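Local coordinates for XisI protein-like (Anabaena variabilis, PDB 2NLV) that is of unknown function but, as a XisI-like protein, is probably related to the factors that assist site-specific recombination of nitrogen-fixation genes in cyanobacteria, at residues F62-D66 / G67-L71. Residues are numbered along the deposited sequence; the frame is centred on the assembly and turned at random.
Sequences FDIKD and GKIWL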
ATOM      1  N   PHE A  62      -4.300   3.941   6.310  1.00  7.19           N
ATOM      2  CA  PHE A  62      -5.727   3.998   6.659  1.00  7.15           C
ATOM      3  C   PHE A  62      -6.562   3.283   5.630  1.00  7.50           C
ATOM      4  O   PHE A  62      -6.333   3.479   4.431  1.00  8.11           O
ATOM      5  CB  PHE A  62      -6.207   5.422   6.676  1.00  9.39           C
ATOM      6  CG  PHE A  62      -5.626   6.269   7.732  1.00 10.33           C
ATOM      7  CD1 PHE A  62      -6.107   6.202   9.030  1.00 13.47           C
ATOM      8  CD2 PHE A  62      -4.724   7.261   7.388  1.00 11.88           C
ATOM      9  CE1 PHE A  62      -5.606   7.094  10.018  1.00 14.71           C
ATOM     10  CE2 PHE A  62      -4.232   8.140   8.366  1.00 16.10           C
ATOM     11  CZ  PHE A  62      -4.695   8.019   9.640  1.00 10.81           C
ATOM     12  N   ASP A  63      -7.542   2.515   6.065  1.00  6.60           N
ATOM     13  CA  ASP A  63      -8.630   2.056   5.193  1.00  7.36           C
ATOM     14  C   ASP A  63      -9.917   2.739   5.606  1.00  7.42           C
ATOM     15  O   ASP A  63     -10.029   3.201   6.717  1.00  8.05           O
ATOM     16  CB  ASP A  63      -8.800   0.571   5.263  1.00  7.93           C
ATOM     17  CG  ASP A  63      -7.532  -0.181   4.850  1.00  9.17           C
ATOM     18  OD1 ASP A  63      -6.992   0.141   3.762  1.00  8.68           O
ATOM     19  OD2 ASP A  63      -7.137  -1.083   5.602  1.00 10.20           O
ATOM     20  N   ILE A  64     -10.903   2.755   4.724  1.00  7.63           N
ATOM     21  CA  ILE A  64     -12.271   3.079   5.108  1.00  7.28           C
ATOM     22  C   ILE A  64     -13.112   1.887   4.742  1.00  8.23           C
ATOM     23  O   ILE A  64     -13.156   1.487   3.590  1.00  8.85           O
ATOM     24  CB  ILE A  64     -12.799   4.413   4.495  1.00  7.84           C
ATOM     25  CG1 ILE A  64     -11.864   5.572   4.775  1.00  9.35           C
ATOM     26  CG2 ILE A  64     -14.175   4.703   5.080  1.00  8.89           C
ATOM     27  CD1 ILE A  64     -12.137   6.835   3.974  1.00 10.43           C
ATOM     28  N   LYS A  65     -13.672   1.256   5.765  1.00  8.92           N
ATOM     29  CA  LYS A  65     -14.390  -0.035   5.667  1.00 10.23           C
ATOM     30  C   LYS A  65     -15.721   0.125   6.322  1.00 10.07           C
ATOM     31  O   LYS A  65     -15.807   0.497   7.462  1.00 10.66           O
ATOM     32  CB  LYS A  65     -13.625  -1.165   6.349  1.00 11.43           C
ATOM     33  CG  LYS A  65     -12.239  -1.454   5.788  1.00 12.47           C
ATOM     34  CD  LYS A  65     -11.398  -2.350   6.700  1.00 13.28           C
ATOM     35  CE  LYS A  65     -11.913  -3.789   6.721  1.00 21.41           C
ATOM     36  NZ  LYS A  65     -11.391  -4.576   7.880  1.00 23.81           N
ATOM     37  N   ASP A  66     -16.778  -0.082   5.542  1.00 12.86           N
ATOM     38  CA  ASP A  66     -18.149   0.100   5.989  1.00 15.87           C
ATOM     39  C   ASP A  66     -18.327   1.452   6.625  1.00 17.32           C
ATOM     40  O   ASP A  66     -18.966   1.619   7.650  1.00 18.43           O
ATOM     41  CB  ASP A  66     -18.557  -1.050   6.918  1.00 16.08           C
ATOM     42  CG  ASP A  66     -18.415  -2.403   6.250  1.00 28.92           C
ATOM     43  OD1 ASP A  66     -18.856  -2.543   5.085  1.00 33.61           O
ATOM     44  OD2 ASP A  66     -17.830  -3.319   6.865  1.00 39.33           O
ATOM     45  N   GLY A  67     -17.656   2.433   6.030  1.00 15.39           N
ATOM     46  CA  GLY A  67     -17.775   3.801   6.490  1.00 13.87           C
ATOM     47  C   GLY A  67     -16.969   4.197   7.732  1.00 13.47           C
ATOM     48  O   GLY A  67     -17.070   5.327   8.140  1.00 15.43           O
ATOM     49  N   LYS A  68     -16.149   3.288   8.265  0.50  9.93           N
ATOM     50  CA  LYS A  68     -15.268   3.553   9.409  0.50  9.52           C
ATOM     51  C   LYS A  68     -13.807   3.610   8.985  0.50  6.69           C
ATOM     52  O   LYS A  68     -13.363   2.822   8.129  0.50  7.50           O
ATOM     53  CB  LYS A  68     -15.432   2.477  10.486  0.50  8.86           C
ATOM     54  CG  LYS A  68     -16.850   2.471  11.083  0.50  6.31           C
ATOM     55  CD  LYS A  68     -16.967   1.597  12.325  0.50  9.49           C
ATOM     56  CE  LYS A  68     -18.378   1.648  12.805  0.50 12.93           C
ATOM     57  NZ  LYS A  68     -18.589   0.755  13.941  0.50 18.32           N
ATOM     58  N   ILE A  69     -13.076   4.551   9.595  1.00  7.44           N
ATOM     59  CA  ILE A  69     -11.663   4.695   9.290  1.00  7.80           C
ATOM     60  C   ILE A  69     -10.829   3.734  10.129  1.00  6.88           C
ATOM     61  O   ILE A  69     -10.902   3.765  11.369  1.00  8.36           O
ATOM     62  CB  ILE A  69     -11.157   6.100   9.532  1.00  7.76           C
ATOM     63  CG1 ILE A  69     -11.954   7.139   8.738  1.00  9.14           C
ATOM     64  CG2 ILE A  69      -9.643   6.183   9.221  1.00  8.38           C
ATOM     65  CD1 ILE A  69     -11.635   8.585   9.118  1.00  8.91           C
ATOM     66  N   TRP A  70     -10.165   2.798   9.480  1.00  6.49           N
ATOM     67  CA  TRP A  70      -9.265   1.847  10.165  1.00  6.54           C
ATOM     68  C   TRP A  70      -7.837   2.319  10.091  1.00  6.99           C
ATOM     69  O   TRP A  70      -7.299   2.491   8.997  1.00  7.49           O
ATOM     70  CB  TRP A  70      -9.373   0.475   9.520  1.00  7.02           C
ATOM     71  CG  TRP A  70     -10.604  -0.289   9.827  1.00  6.71           C
ATOM     72  CD1 TRP A  70     -11.908   0.120   9.646  1.00  6.74           C
ATOM     73  CD2 TRP A  70     -10.652  -1.584  10.357  1.00  7.01           C
ATOM     74  NE1 TRP A  70     -12.770  -0.875  10.078  1.00  8.87           N
ATOM     75  CE2 TRP A  70     -12.020  -1.936  10.499  1.00  8.25           C
ATOM     76  CE3 TRP A  70      -9.676  -2.530  10.715  1.00  8.16           C
ATOM     77  CZ2 TRP A  70     -12.418  -3.178  10.971  1.00  9.01           C
ATOM     78  CZ3 TRP A  70     -10.102  -3.764  11.166  1.00  9.61           C
ATOM     79  CH2 TRP A  70     -11.448  -4.058  11.310  1.00  9.00           C
ATOM     80  N   LEU A  71      -7.230   2.544  11.232  1.00  6.84           N
ATOM     81  CA  LEU A  71      -5.759   2.794  11.333  1.00  6.80           C
ATOM     82  C   LEU A  71      -5.051   1.458  11.355  1.00  6.33           C
ATOM     83  O   LEU A  71      -5.210   0.673  12.308  1.00  6.60           O
ATOM     84  CB  LEU A  71      -5.425   3.625  12.539  1.00  7.20           C
ATOM     85  CG  LEU A  71      -3.928   3.913  12.743  1.00  8.02           C
ATOM     86  CD1 LEU A  71      -3.287   4.705  11.563  1.00  9.10           C
ATOM     87  CD2 LEU A  71      -3.649   4.630  14.060  1.00  8.23           C
TER
HETATM   88  O   HOH W   1     -15.600  -1.144   9.679  1.00 11.47           O
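Lys65 lies across one face of the Trp70 indole, joining the two arms of a tight antiparallel beta hairpin, strands 53-65 and 68-74. Lys65 NZ stands 3.4 Å from the centroid of the six-membered ring of Trp70 and 11° off the normal, a cation-pi contact, and Lys65 CD makes a CH-pi contact 3.7 Å from the centroid of its five-membered ring. A bend at chi3 (71°) in an otherwise extended chain lets methylene and ammonium follow the bicycle together. At the ring edge, in plane, a water accepts from Trp70 NE1 and donates to the carbonyl of the same Lys65 whose side chain covers the face.

Reciprocal N-H...O hydrogen bonds pair Asp63 with Trp70 and Lys65 with Lys68. The second pair closes a two-residue type I' turn, where Asp66 and Gly67 both take positive phi. Lys65 O receives Lys68 N at 2.9 Å from above its carbonyl plane, besides the water. The buried Asp63 carboxylate, on the Trp70 face, is hydrogen-bonded to His41, His61 and Gln72, and to Gln32 of the second subunit.

On the opposite face, Phe62 CD1 meets Ile69 CG2 at 3.5 Å and Phe62 CE1 meets Leu71 CD1 at 3.7 Å, both obliquely to the ring. Helices 2-21 and 80-86 cover this apolar side.

Were Trp70 an alanine, the Lys65 ammonium would probably lose its aromatic partner and the water its NE1 donor. The hairpin thus sets apolar packing against the helices and a polar, charged face at the subunit contact, where the electron-rich indole probably stabilises the Lys65 charge, Glu30 of the second subunit being a long, weak partner.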